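Local coordinates for protein intracellular growth locus, subunit C (Francisella tularensis subsp. tularensis, PDB 2QWU) that probably builds the Hcp-like tube of the type VI-related secretion system through which Francisella supports its growth inside host cells, at residues Ala71-Met76 against Ile141-Leu146; Ile87-Gly92 against Leu146-Ile151; Glu46-Asn51 against Val93-Asn98; Asp23-Ile28 against Met173-Ile178; Glu5-Gln10 against Glu16-Arg21. The protein carries 2 engineered substitutions. All coordinates share one frame; numbering follows the deposited sequence.

Contact 1: Ala71-Met76 against Ile141-Leu146. Engineered in segment 71-76: Met76 (natural residue Leu).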
# COMPACT_ATOMS: atom_id res chain seq x y z
N ALA A 71 4.86 -6.83 1.12
CA ALA A 71 4.09 -5.98 2.04
C ALA A 71 2.64 -5.98 1.69
O ALA A 71 2.29 -6.22 0.53
CB ALA A 71 4.57 -4.52 1.97
N SER A 72 1.78 -5.75 2.68
CA SER A 72 0.37 -5.58 2.41
C SER A 72 0.18 -4.05 2.46
O SER A 72 1.01 -3.31 3.05
CB SER A 72 -0.49 -6.20 3.52
OG SER A 72 -0.18 -5.54 4.75
N VAL A 73 -0.85 -3.58 1.76
CA VAL A 73 -1.22 -2.15 1.87
C VAL A 73 -2.53 -2.19 2.66
O VAL A 73 -3.54 -2.71 2.17
CB VAL A 73 -1.44 -1.49 0.52
CG1 VAL A 73 -1.84 -0.05 0.73
CG2 VAL A 73 -0.16 -1.55 -0.29
N ILE A 74 -2.49 -1.68 3.89
CA ILE A 74 -3.64 -1.70 4.82
C ILE A 74 -4.51 -0.46 4.71
O ILE A 74 -5.74 -0.54 4.85
CB ILE A 74 -3.13 -1.86 6.29
CG1 ILE A 74 -2.44 -3.22 6.44
CG2 ILE A 74 -4.22 -1.79 7.28
CD1 ILE A 74 -1.46 -3.25 7.64
N ARG A 75 -3.87 0.69 4.48
CA ARG A 75 -4.62 1.93 4.32
C ARG A 75 -3.86 2.84 3.43
O ARG A 75 -2.61 2.82 3.39
CB ARG A 75 -4.80 2.66 5.64
CG ARG A 75 -5.18 1.77 6.73
CD ARG A 75 -5.12 2.49 8.08
NE ARG A 75 -6.05 3.61 8.16
CZ ARG A 75 -7.05 3.69 9.06
NH1 ARG A 75 -7.27 2.72 9.94
NH2 ARG A 75 -7.79 4.79 9.10
N MSE A 76 -4.62 3.62 2.68
CA MSE A 76 -3.98 4.61 1.85
C MSE A 76 -4.93 5.75 1.68
O MSE A 76 -6.13 5.54 1.55
CB MSE A 76 -3.62 4.06 0.48
CG MSE A 76 -2.69 4.98 -0.22
SE MSE A 76 -2.02 4.17 -1.71
CE MSE A 76 -0.95 5.52 -2.24
N ILE A 141 -7.38 0.24 -6.39
CA ILE A 141 -6.39 1.16 -6.96
C ILE A 141 -5.19 0.29 -7.44
O ILE A 141 -4.72 -0.59 -6.72
CB ILE A 141 -5.77 2.08 -5.92
CG1 ILE A 141 -6.83 2.88 -5.20
CG2 ILE A 141 -4.76 2.99 -6.63
CD1 ILE A 141 -6.20 3.84 -4.16
N ASP A 142 -4.66 0.59 -8.63
CA ASP A 142 -3.46 -0.12 -9.12
C ASP A 142 -2.23 0.70 -8.68
O ASP A 142 -1.92 1.76 -9.24
CB ASP A 142 -3.48 -0.24 -10.68
CG ASP A 142 -2.37 -1.12 -11.21
OD1 ASP A 142 -1.43 -1.40 -10.44
OD2 ASP A 142 -2.42 -1.54 -12.41
N LEU A 143 -1.54 0.22 -7.65
CA LEU A 143 -0.40 0.94 -7.10
C LEU A 143 0.93 0.49 -7.75
O LEU A 143 1.99 0.92 -7.33
CB LEU A 143 -0.31 0.64 -5.58
CG LEU A 143 -1.51 1.21 -4.81
CD1 LEU A 143 -1.41 0.74 -3.33
CD2 LEU A 143 -1.56 2.74 -4.92
N SER A 144 0.87 -0.38 -8.74
CA SER A 144 2.10 -0.92 -9.29
C SER A 144 3.12 0.11 -9.68
O SER A 144 2.81 1.05 -10.40
CB SER A 144 1.82 -1.86 -10.50
OG SER A 144 0.87 -2.86 -10.17
N ASN A 145 4.34 -0.09 -9.19
CA ASN A 145 5.46 0.77 -9.47
C ASN A 145 5.41 2.17 -8.97
O ASN A 145 6.25 2.96 -9.36
CB ASN A 145 5.75 0.75 -10.98
CG ASN A 145 6.23 -0.63 -11.43
OD1 ASN A 145 6.94 -1.30 -10.68
ND2 ASN A 145 5.87 -1.04 -12.64
N LEU A 146 4.46 2.49 -8.09
CA LEU A 146 4.37 3.84 -7.63
C LEU A 146 5.57 4.20 -6.77
O LEU A 146 5.97 3.41 -5.92
CB LEU A 146 3.05 4.01 -6.86
CG LEU A 146 2.75 5.40 -6.29
CD1 LEU A 146 2.36 6.38 -7.40
CD2 LEU A 146 1.51 5.24 -5.33
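Leu143 reaches from the turn of segment 141-146 toward strand 71-76, where both its methyl branches touch residue 76 and CD1 also meets Val73. All contacts across the pair are apolar. Val73 and Leu143 approach tip to tip, Val73 CG2 lying 4.0 Å from Leu143 CD1. Residue 76, an engineered methionine (natural residue leucine) present as selenomethionine, is drawn out straight beyond CG. With CG of Met76 anti to the backbone N (chi1 -167°), its chain slides past Leu143 in the opposite direction. Met76 SE stands 3.5 Å from Leu143 CD2. Met76 CE meets Leu146 CD2 tip to tip at 4.0 Å. Selenium also touches Leu143 CD1, so both branches of that leucine pack on it.

No polar interaction crosses between the two segments; those of 141-146 shape the loop itself or tie it to other parts of the chain. Asp142 OD1 accepts two bonds: one from Ser144 N at 3.0 Å, which closes an Asx turn, and one from Ser144 OG at 2.7 Å on the syn side of the carboxylate. A type II turn follows, with Leu146 N bonded to Leu143 O at 3.0 Å. Ser125 adds bonds to Leu143 N and Ser144 OG, while Leu190 of strand 189-193 packs on Leu146.

With the loop held by its own turns and by Ser125, the two segments are joined by packing of buried hydrocarbon and selenium alone.

Contact 2: Ile87-Gly92 against Leu146-Ile151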
# COMPACT_ATOMS: atom_id res chain seq x y z
N ILE A 87 -0.20 12.39 0.45
CA ILE A 87 -0.48 10.98 0.61
C ILE A 87 -0.03 10.41 1.93
O ILE A 87 1.04 10.78 2.44
CB ILE A 87 0.27 10.20 -0.57
CG1 ILE A 87 -0.35 10.62 -1.91
CG2 ILE A 87 0.18 8.70 -0.40
CD1 ILE A 87 0.45 10.03 -3.10
N SER A 88 -0.84 9.51 2.47
CA SER A 88 -0.43 8.77 3.67
C SER A 88 -0.66 7.31 3.31
O SER A 88 -1.52 6.99 2.50
CB SER A 88 -1.24 9.19 4.93
OG SER A 88 -2.61 8.96 4.76
N ILE A 89 0.15 6.42 3.87
CA ILE A 89 0.02 5.00 3.58
C ILE A 89 0.38 4.18 4.79
O ILE A 89 1.23 4.57 5.60
CB ILE A 89 0.91 4.61 2.32
CG1 ILE A 89 0.57 3.18 1.86
CG2 ILE A 89 2.43 4.67 2.66
CD1 ILE A 89 1.26 2.89 0.50
N THR A 90 -0.26 3.04 4.93
CA THR A 90 0.01 2.11 6.03
C THR A 90 0.30 0.75 5.41
O THR A 90 -0.52 0.25 4.63
CB THR A 90 -1.19 2.00 6.99
OG1 THR A 90 -1.41 3.30 7.58
CG2 THR A 90 -0.86 1.07 8.13
N LEU A 91 1.50 0.22 5.69
CA LEU A 91 1.94 -1.05 5.12
C LEU A 91 2.16 -2.10 6.20
O LEU A 91 2.58 -1.75 7.29
CB LEU A 91 3.27 -0.82 4.35
CG LEU A 91 3.25 0.22 3.24
CD1 LEU A 91 4.61 0.80 3.00
CD2 LEU A 91 2.75 -0.45 2.00
N GLY A 92 1.90 -3.36 5.90
CA GLY A 92 2.14 -4.43 6.84
C GLY A 92 3.33 -5.23 6.30
O GLY A 92 3.31 -5.61 5.14
N LEU A 146 4.46 2.49 -8.09
CA LEU A 146 4.37 3.84 -7.63
C LEU A 146 5.57 4.20 -6.77
O LEU A 146 5.97 3.41 -5.92
CB LEU A 146 3.05 4.01 -6.86
CG LEU A 146 2.75 5.40 -6.29
CD1 LEU A 146 2.36 6.38 -7.40
CD2 LEU A 146 1.51 5.24 -5.33
N GLU A 147 6.15 5.40 -6.98
CA GLU A 147 7.26 5.88 -6.18
C GLU A 147 6.77 7.09 -5.37
O GLU A 147 6.27 8.09 -5.92
CB GLU A 147 8.45 6.33 -7.02
CG GLU A 147 9.65 6.71 -6.14
CD GLU A 147 10.96 6.79 -6.93
OE1 GLU A 147 11.29 7.89 -7.40
OE2 GLU A 147 11.64 5.75 -7.11
N LEU A 148 6.90 6.97 -4.07
CA LEU A 148 6.49 8.04 -3.16
C LEU A 148 7.73 8.65 -2.48
O LEU A 148 8.76 7.99 -2.31
CB LEU A 148 5.59 7.47 -2.05
CG LEU A 148 4.34 6.66 -2.50
CD1 LEU A 148 3.73 5.87 -1.26
CD2 LEU A 148 3.29 7.60 -3.03
N TYR A 149 7.62 9.90 -2.07
CA TYR A 149 8.77 10.54 -1.41
C TYR A 149 8.20 11.61 -0.49
O TYR A 149 7.06 12.00 -0.63
CB TYR A 149 9.75 11.12 -2.48
CG TYR A 149 9.19 12.22 -3.34
CD1 TYR A 149 9.21 13.52 -2.90
CD2 TYR A 149 8.67 11.95 -4.60
CE1 TYR A 149 8.71 14.56 -3.70
CE2 TYR A 149 8.17 12.95 -5.41
CZ TYR A 149 8.20 14.25 -4.96
OH TYR A 149 7.73 15.26 -5.77
N PRO A 150 9.00 12.10 0.45
CA PRO A 150 8.50 13.12 1.39
C PRO A 150 8.26 14.47 0.76
O PRO A 150 9.05 14.91 -0.07
CB PRO A 150 9.62 13.24 2.43
CG PRO A 150 10.37 11.93 2.31
CD PRO A 150 10.36 11.65 0.84
N ILE A 151 7.19 15.14 1.19
CA ILE A 151 6.93 16.48 0.71
C ILE A 151 8.08 17.33 1.28
O ILE A 151 8.68 18.16 0.58
CB ILE A 151 5.59 17.02 1.26
CG1 ILE A 151 4.41 16.33 0.55
CG2 ILE A 151 5.55 18.53 1.05
CD1 ILE A 151 3.12 16.34 1.35
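Ile87 and Leu148 meet at about a right angle, each presenting one methyl group to the other: Ile87 CD1 is 3.7 Å from Leu148 CD2. The isoleucine points its CB toward strand 147-150, and its CG1 lies anti to the carbonyl carbon (chi1 -65°) with chi2 extended, which carries CD1 forward onto the leucine branch. The CB of Leu148 likewise points toward strand 87-92. Leu148 CD1 turns to the next inward residue of that strand and lies 4.3 Å from Ile89 CD1, a looser touch than the first. One leucine thus forks over two isoleucines spaced two residues apart, a branch for each.

No hydrogen bond joins the segments, and the CA atoms of Ile87 and Leu148 remain 8.5 Å apart. The backbone of strand 87-92 is engaged elsewhere: Ile87 and Ile89 bond to Leu183 and Ile180 of strand 173-184, and Ser88 and Thr90 bond to strand 71-79. Met76 and Ile78 also pack against Ile87.

Strand 173-184 pairs with both 86-96 and 147-150, so the contact bridges two strands that flank a common neighbour. Such inward packing is typical of a strongly curled antiparallel sheet, here probably closing into a barrel, as in Hcp-like proteins.

Contact 3: Glu46-Asn51 against Val93-Asn98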
# COMPACT_ATOMS: atom_id res chain seq x y z
N GLU A 46 16.24 0.25 1.24
CA GLU A 46 16.26 -1.08 1.84
C GLU A 46 15.17 -1.89 1.19
O GLU A 46 14.01 -1.49 1.17
CB GLU A 46 16.04 -0.99 3.36
CG GLU A 46 17.02 -0.05 4.06
CD GLU A 46 18.47 -0.52 3.97
OE1 GLU A 46 19.37 0.37 4.00
OE2 GLU A 46 18.73 -1.75 3.90
N LYS A 47 15.55 -3.03 0.63
CA LYS A 47 14.62 -3.95 -0.04
C LYS A 47 13.98 -4.90 0.98
O LYS A 47 14.68 -5.60 1.72
CB LYS A 47 15.37 -4.77 -1.10
CG LYS A 47 15.70 -3.95 -2.30
CD LYS A 47 16.66 -4.63 -3.31
CE LYS A 47 17.28 -3.56 -4.23
NZ LYS A 47 17.85 -4.12 -5.52
N LEU A 48 12.65 -4.94 1.04
CA LEU A 48 12.02 -5.86 1.98
C LEU A 48 11.96 -7.25 1.31
O LEU A 48 11.74 -7.34 0.11
CB LEU A 48 10.59 -5.40 2.33
CG LEU A 48 10.26 -4.29 3.36
CD1 LEU A 48 10.46 -4.81 4.81
CD2 LEU A 48 11.12 -3.06 3.10
N ASP A 49 12.16 -8.31 2.09
CA ASP A 49 12.07 -9.68 1.57
C ASP A 49 10.63 -10.00 1.20
O ASP A 49 9.68 -9.55 1.86
CB ASP A 49 12.49 -10.72 2.63
CG ASP A 49 13.93 -10.57 3.08
OD1 ASP A 49 14.81 -10.12 2.29
OD2 ASP A 49 14.18 -10.92 4.27
N LYS A 50 10.45 -10.76 0.13
CA LYS A 50 9.12 -11.18 -0.31
C LYS A 50 8.87 -12.47 0.49
O LYS A 50 9.25 -13.55 0.09
CB LYS A 50 9.17 -11.47 -1.80
CG LYS A 50 7.84 -11.78 -2.43
CD LYS A 50 8.14 -12.31 -3.82
CE LYS A 50 6.95 -12.21 -4.67
NZ LYS A 50 7.32 -12.84 -5.98
N ASN A 51 8.24 -12.35 1.66
CA ASN A 51 8.07 -13.47 2.57
C ASN A 51 6.67 -13.66 3.12
O ASN A 51 6.47 -14.42 4.08
CB ASN A 51 9.05 -13.28 3.74
CG ASN A 51 8.79 -12.01 4.52
OD1 ASN A 51 7.90 -11.26 4.16
ND2 ASN A 51 9.59 -11.74 5.54
N VAL A 93 4.38 -5.44 7.11
CA VAL A 93 5.52 -6.21 6.66
C VAL A 93 5.87 -7.27 7.69
O VAL A 93 5.52 -7.16 8.87
CB VAL A 93 6.76 -5.32 6.38
CG1 VAL A 93 6.41 -4.27 5.30
CG2 VAL A 93 7.20 -4.58 7.69
N LEU A 94 6.53 -8.33 7.25
CA LEU A 94 6.93 -9.39 8.21
C LEU A 94 8.46 -9.28 8.36
O LEU A 94 9.22 -9.56 7.42
CB LEU A 94 6.50 -10.76 7.68
CG LEU A 94 6.75 -11.93 8.63
CD1 LEU A 94 5.94 -11.82 9.93
CD2 LEU A 94 6.31 -13.18 7.77
N ILE A 95 8.92 -8.79 9.52
CA ILE A 95 10.37 -8.56 9.73
C ILE A 95 10.79 -8.85 11.15
O ILE A 95 9.96 -8.90 12.07
CB ILE A 95 10.73 -7.06 9.45
CG1 ILE A 95 9.87 -6.14 10.35
CG2 ILE A 95 10.48 -6.73 7.96
CD1 ILE A 95 10.18 -4.64 10.22
N LYS A 96 12.10 -9.01 11.33
CA LYS A 96 12.67 -9.21 12.66
C LYS A 96 12.78 -7.82 13.32
O LYS A 96 12.84 -6.79 12.65
CB LYS A 96 14.06 -9.87 12.55
CG LYS A 96 13.96 -11.27 11.94
CD LYS A 96 15.32 -11.93 11.75
CE LYS A 96 16.00 -12.05 13.07
NZ LYS A 96 17.10 -13.07 13.08
N SER A 97 12.83 -7.81 14.64
CA SER A 97 12.92 -6.60 15.43
C SER A 97 14.14 -5.77 15.05
O SER A 97 14.07 -4.54 14.99
CB SER A 97 13.00 -6.99 16.91
OG SER A 97 12.12 -8.08 17.17
N ASN A 98 15.26 -6.42 14.77
CA ASN A 98 16.45 -5.66 14.43
C ASN A 98 16.27 -4.94 13.09
O ASN A 98 16.81 -3.85 12.89
CB ASN A 98 17.67 -6.59 14.43
CG ASN A 98 18.48 -6.49 13.17
OD1 ASN A 98 18.12 -7.04 12.12
ND2 ASN A 98 19.58 -5.77 13.25
O HOH W 1 10.38 -8.38 4.62
O HOH W 2 12.19 -9.69 6.40
O HOH W 3 7.39 -8.55 4.62
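Asn51 bonds through its amide to Leu94, near the end of the barrel strand 86-96, just before the chain enters helix 97-114 with Lys96 as N-cap. Asn51 ND2 donates to Leu94 O over 2.9 Å, a nearly straight bond (166° at the hydrogen) that lies in the amide plane of Asn51 but is tilted 31° from the plane of the carbonyl. CG of Asn51 sits between its backbone N and carbonyl carbon (chi1 61°), which turns the amide onto the strand.

Leu94 CB also comes obliquely against this amide, 3.8 Å from Asn51 OD1. Its neighbours Val93 and Ile95 bond through their backbones to His176 and Arg174 of strand 173-184, so the Asn51 side chain serves the other edge of the strand.

Leu48 supplies the apolar part. Its CD1 touches Ile95 CG2 at 3.7 Å and Val93 CB at 4.1 Å, and Leu41 of strand 37-43 packs on it as well. Between these parts, water 1 can bridge Asp49 O and Leu94 O, and water 2 can link Asp49 OD2 to the same carbonyl. Water 3 completes the grip on Leu94, accepting from Leu94 N at 2.8 Å and lying 2.8 Å from Asn51 OD1.

Contact 4: Asp23-Ile28 against Met173-Ile178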
# COMPACT_ATOMS: atom_id res chain seq x y z
N ASP A 23 -8.87 -4.71 6.37
CA ASP A 23 -8.53 -5.27 7.69
C ASP A 23 -6.98 -5.47 7.72
O ASP A 23 -6.37 -5.75 6.69
CB ASP A 23 -9.25 -6.60 7.86
CG ASP A 23 -10.72 -6.42 8.18
OD1 ASP A 23 -11.11 -5.28 8.57
OD2 ASP A 23 -11.49 -7.42 8.05
N PRO A 24 -6.32 -5.31 8.89
CA PRO A 24 -4.85 -5.47 8.94
C PRO A 24 -4.28 -6.77 8.37
O PRO A 24 -3.23 -6.74 7.75
CB PRO A 24 -4.51 -5.31 10.42
CG PRO A 24 -5.65 -4.50 10.93
CD PRO A 24 -6.87 -5.05 10.23
N THR A 25 -4.97 -7.91 8.55
CA THR A 25 -4.43 -9.14 7.99
C THR A 25 -5.30 -9.62 6.83
O THR A 25 -5.37 -10.81 6.54
CB THR A 25 -4.32 -10.26 9.05
OG1 THR A 25 -5.62 -10.50 9.59
CG2 THR A 25 -3.33 -9.87 10.14
N ALA A 26 -5.95 -8.69 6.13
CA ALA A 26 -6.79 -9.07 5.01
C ALA A 26 -6.02 -9.84 3.92
O ALA A 26 -6.62 -10.64 3.19
CB ALA A 26 -7.44 -7.84 4.38
N CYS A 27 -4.70 -9.58 3.82
CA CYS A 27 -3.85 -10.22 2.80
C CYS A 27 -3.69 -11.74 2.99
O CYS A 27 -3.19 -12.43 2.09
CB CYS A 27 -2.45 -9.53 2.77
SG CYS A 27 -1.47 -9.65 4.28
N ILE A 28 -4.06 -12.27 4.16
CA ILE A 28 -3.97 -13.69 4.36
C ILE A 28 -5.31 -14.28 4.76
O ILE A 28 -6.28 -13.57 5.05
CB ILE A 28 -2.89 -14.07 5.43
CG1 ILE A 28 -3.30 -13.53 6.82
CG2 ILE A 28 -1.53 -13.60 4.94
CD1 ILE A 28 -2.39 -14.00 8.02
N MSE A 173 10.24 -13.42 13.18
CA MSE A 173 9.66 -12.22 12.55
C MSE A 173 8.24 -11.96 13.02
O MSE A 173 7.49 -12.91 13.27
CB MSE A 173 9.67 -12.36 11.01
CG MSE A 173 11.08 -12.50 10.44
SE MSE A 173 11.12 -12.56 8.63
CE MSE A 173 10.10 -13.92 8.31
N ARG A 174 7.87 -10.69 13.13
CA ARG A 174 6.52 -10.33 13.51
C ARG A 174 5.90 -9.45 12.43
O ARG A 174 6.61 -8.79 11.67
CB ARG A 174 6.51 -9.56 14.81
CG ARG A 174 6.67 -10.48 16.06
CD ARG A 174 6.87 -9.61 17.30
NE ARG A 174 6.98 -10.44 18.49
CZ ARG A 174 8.07 -11.12 18.85
NH1 ARG A 174 9.18 -11.06 18.12
NH2 ARG A 174 8.03 -11.90 19.94
N TYR A 175 4.58 -9.43 12.40
CA TYR A 175 3.90 -8.59 11.42
C TYR A 175 4.01 -7.20 12.03
O TYR A 175 3.53 -6.97 13.17
CB TYR A 175 2.47 -9.04 11.29
CG TYR A 175 1.69 -8.32 10.19
CD1 TYR A 175 2.09 -8.41 8.86
CD2 TYR A 175 0.50 -7.66 10.50
CE1 TYR A 175 1.29 -7.85 7.82
CE2 TYR A 175 -0.29 -7.12 9.50
CZ TYR A 175 0.10 -7.21 8.17
OH TYR A 175 -0.70 -6.71 7.15
N HIS A 176 4.63 -6.26 11.30
CA HIS A 176 4.81 -4.87 11.79
C HIS A 176 3.97 -3.94 10.93
O HIS A 176 3.84 -4.14 9.72
CB HIS A 176 6.27 -4.39 11.68
CG HIS A 176 7.22 -4.94 12.73
ND1 HIS A 176 7.55 -6.28 12.83
CD2 HIS A 176 7.94 -4.29 13.68
CE1 HIS A 176 8.46 -6.44 13.80
NE2 HIS A 176 8.71 -5.25 14.32
N ILE A 177 3.45 -2.88 11.53
CA ILE A 177 2.66 -1.95 10.77
C ILE A 177 3.46 -0.66 10.58
O ILE A 177 3.88 -0.05 11.55
CB ILE A 177 1.33 -1.70 11.50
CG1 ILE A 177 0.60 -3.05 11.56
CG2 ILE A 177 0.57 -0.59 10.81
CD1 ILE A 177 -0.89 -3.01 11.92
N ILE A 178 3.69 -0.27 9.32
CA ILE A 178 4.47 0.93 8.99
C ILE A 178 3.50 1.98 8.53
O ILE A 178 2.81 1.82 7.51
CB ILE A 178 5.50 0.64 7.83
CG1 ILE A 178 6.42 -0.50 8.24
CG2 ILE A 178 6.22 1.87 7.44
CD1 ILE A 178 7.37 -0.90 7.04
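Tyr175 extends from barrel strand 173-184 to the pair of overlapping type I turns in segment 23-28, where its hydroxyl donates to Pro24 O. The distance from Tyr175 OH to Pro24 O is a short 2.6 Å, and the donor approaches almost in line with the carbonyl bond (163° at the oxygen). With CG of Tyr175 anti to the backbone N (chi1 -175°), the ring is carried away from the strand until its hydroxyl end reaches the turn, and Pro24 O sits at the ring edge, near its plane. Ser72 of strand 71-79 is a second hydrogen-bond partner of this hydroxyl, which therefore ties two strands and the loop together.

Thr25 follows directly. Its CG2 is anti to the carbonyl carbon, with OG1 in the position between N and C (chi1 58°), and this methyl comes obliquely to the ring, Thr25 CG2 lying 4.1 Å from Tyr175 CE2. The turns hold these groups in place through backbone bonds from Ala26 N to Asp23 O and from Ile28 N to Thr25 O.

Pro24, though exposed, is partly covered by the strand, while Cys27 is buried and also packs on Ser72. The CB of Cys27 points toward the strand, and Cys27 SG ends 4.2 Å from Tyr175 OH.

Contact 5: Glu5-Gln10 against Glu16-Arg21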
# COMPACT_ATOMS: atom_id res chain seq x y z
N GLU A 5 -18.84 -0.05 -2.64
CA GLU A 5 -17.56 0.15 -3.29
C GLU A 5 -16.64 1.06 -2.45
O GLU A 5 -17.03 2.17 -2.04
CB GLU A 5 -17.83 0.85 -4.62
CG GLU A 5 -18.38 2.27 -4.35
CD GLU A 5 -19.51 2.72 -5.23
OE1 GLU A 5 -19.22 3.23 -6.32
OE2 GLU A 5 -20.69 2.61 -4.84
N MSE A 6 -15.40 0.63 -2.23
CA MSE A 6 -14.46 1.46 -1.49
C MSE A 6 -14.22 2.81 -2.19
O MSE A 6 -14.15 3.86 -1.54
CB MSE A 6 -13.16 0.69 -1.31
CG MSE A 6 -12.10 1.40 -0.45
SE MSE A 6 -12.44 1.26 1.32
CE MSE A 6 -12.51 -0.27 1.58
N ILE A 7 -14.08 2.81 -3.50
CA ILE A 7 -13.90 4.08 -4.22
C ILE A 7 -15.12 4.34 -5.09
O ILE A 7 -15.44 3.53 -5.99
CB ILE A 7 -12.67 4.04 -5.07
CG1 ILE A 7 -11.44 3.74 -4.17
CG2 ILE A 7 -12.51 5.39 -5.79
CD1 ILE A 7 -10.18 3.43 -4.98
N THR A 8 -15.82 5.45 -4.83
CA THR A 8 -17.04 5.78 -5.58
C THR A 8 -16.76 6.60 -6.84
O THR A 8 -15.81 7.38 -6.89
CB THR A 8 -18.06 6.61 -4.67
OG1 THR A 8 -17.47 7.90 -4.36
CG2 THR A 8 -18.36 5.86 -3.37
N ARG A 9 -17.60 6.44 -7.86
CA ARG A 9 -17.44 7.20 -9.10
C ARG A 9 -17.46 8.71 -8.80
O ARG A 9 -16.70 9.48 -9.39
CB ARG A 9 -18.54 6.83 -10.09
CG ARG A 9 -18.49 7.66 -11.37
CD ARG A 9 -17.12 7.65 -12.02
NE ARG A 9 -16.66 6.29 -12.30
CZ ARG A 9 -15.50 6.01 -12.89
NH1 ARG A 9 -14.68 7.00 -13.26
NH2 ARG A 9 -15.17 4.74 -13.12
N GLN A 10 -18.33 9.13 -7.87
CA GLN A 10 -18.39 10.54 -7.46
C GLN A 10 -17.03 11.05 -6.95
O GLN A 10 -16.60 12.14 -7.32
CB GLN A 10 -19.44 10.71 -6.35
CG GLN A 10 -19.36 12.07 -5.60
CD GLN A 10 -19.82 13.26 -6.43
OE1 GLN A 10 -20.67 13.11 -7.34
NE2 GLN A 10 -19.30 14.45 -6.12
N GLU A 16 -12.12 14.44 -5.20
CA GLU A 16 -12.19 14.37 -3.76
C GLU A 16 -11.08 13.41 -3.29
O GLU A 16 -10.54 12.64 -4.08
CB GLU A 16 -13.56 13.77 -3.41
CG GLU A 16 -13.95 13.76 -1.93
CD GLU A 16 -15.33 13.10 -1.66
OE1 GLU A 16 -16.17 13.05 -2.58
OE2 GLU A 16 -15.55 12.64 -0.52
N THR A 17 -10.77 13.45 -2.00
CA THR A 17 -9.81 12.51 -1.43
C THR A 17 -10.26 11.04 -1.66
O THR A 17 -11.45 10.71 -1.52
CB THR A 17 -9.68 12.77 0.07
OG1 THR A 17 -9.09 14.05 0.24
CG2 THR A 17 -8.75 11.72 0.74
N ILE A 18 -9.30 10.18 -2.02
CA ILE A 18 -9.57 8.76 -2.26
C ILE A 18 -8.98 8.10 -1.04
O ILE A 18 -7.84 8.44 -0.59
CB ILE A 18 -8.84 8.26 -3.55
CG1 ILE A 18 -9.47 8.94 -4.78
CG2 ILE A 18 -8.96 6.76 -3.69
CD1 ILE A 18 -8.84 8.50 -6.06
N HIS A 19 -9.73 7.17 -0.48
CA HIS A 19 -9.30 6.51 0.72
C HIS A 19 -9.60 5.02 0.61
O HIS A 19 -10.69 4.62 0.20
CB HIS A 19 -10.07 7.09 1.94
CG HIS A 19 -9.61 6.55 3.26
ND1 HIS A 19 -10.30 5.59 3.95
CD2 HIS A 19 -8.55 6.91 4.04
CE1 HIS A 19 -9.70 5.37 5.11
NE2 HIS A 19 -8.65 6.16 5.19
N VAL A 20 -8.62 4.21 0.94
CA VAL A 20 -8.84 2.76 0.93
C VAL A 20 -8.38 2.23 2.27
O VAL A 20 -7.37 2.67 2.85
CB VAL A 20 -8.05 2.01 -0.20
CG1 VAL A 20 -8.14 0.48 0.08
CG2 VAL A 20 -8.66 2.31 -1.59
N ARG A 21 -9.11 1.26 2.78
CA ARG A 21 -8.74 0.68 4.03
C ARG A 21 -9.22 -0.76 4.05
O ARG A 21 -10.37 -1.04 3.63
CB ARG A 21 -9.41 1.47 5.13
CG ARG A 21 -9.44 0.82 6.49
CD ARG A 21 -10.71 1.31 7.12
NE ARG A 21 -10.72 2.76 7.10
CZ ARG A 21 -10.38 3.50 8.14
NH1 ARG A 21 -10.02 2.90 9.27
NH2 ARG A 21 -10.36 4.83 8.04
O HOH W 4 -12.65 5.98 -0.70
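Ile7 drives the end of its side chain into the hollow between Ile18 and Val20, two residues on the same face of strand 18-21. Its CD1 lies 3.8 Å from Ile18 CG2 and 3.9 Å from Val20 CG2, so the methyl is held almost evenly between the two bumps. CG1 of Ile7 is anti to the carbonyl carbon (chi1 -58°) with chi2 extended, which gives the reach needed. Ile141 meets the same tip, and Val12 of the helix also packs on Ile7.

Selenomethionine Met6 fills the next groove along. Its side chain crosses Val20 at about a right angle, Met6 CG lying 3.7 Å from Val20 CG2 and 3.6 Å from His19 O. Beyond CG the chain bends twice, curling Met6 SE along the strand backbone to 3.6 Å from Arg21 N. Val20 CG2 is thus a bump touched by both Met6 and Ile7.

The segments run nearly opposite (172° apart), yet no direct hydrogen bond joins them. Instead water 4, 2.7 Å from Met6 O, can bridge to His19 O. At the far end Gln10 and Glu16 meet loosely, the former within the helix that Thr8 N-caps.

Strand 18-21 pairs with strand 71-79 on its other edge, where Ile18 and Val20 bond to Ile78 and Met76. The chain reverses through the short helix 9-14, so that the irregular N-terminal segment flanks the edge strand of the antiparallel sheet, antiparallel to it and wedged there by side chains.

In the fold
Contacts 1 and 2 are the buried ones, wholly apolar across their segments, which overlap at Leu146, a residue that touches the partner strand in contact 1 alone; contact 1 lies closest to the chain centre. Contacts 3, 4 and 5 are only partly buried and bring in polar links: an asparagine amide with waters, a tyrosine hydroxyl, and a single bridging water. Strand 86-96 serves contacts 2 and 3, and strand 173-184 joins contact 3 to contact 4 through a probable hydrogen bond from His176 N to Val93 O, 2.7 Å. Strand 71-79 connects contact 1 to contact 4 through Ser72 and to contact 5 through Met76 O and Val20 N. Contacts 3 and 5 lie on opposite sides of the centre, their centres about 30 Å apart.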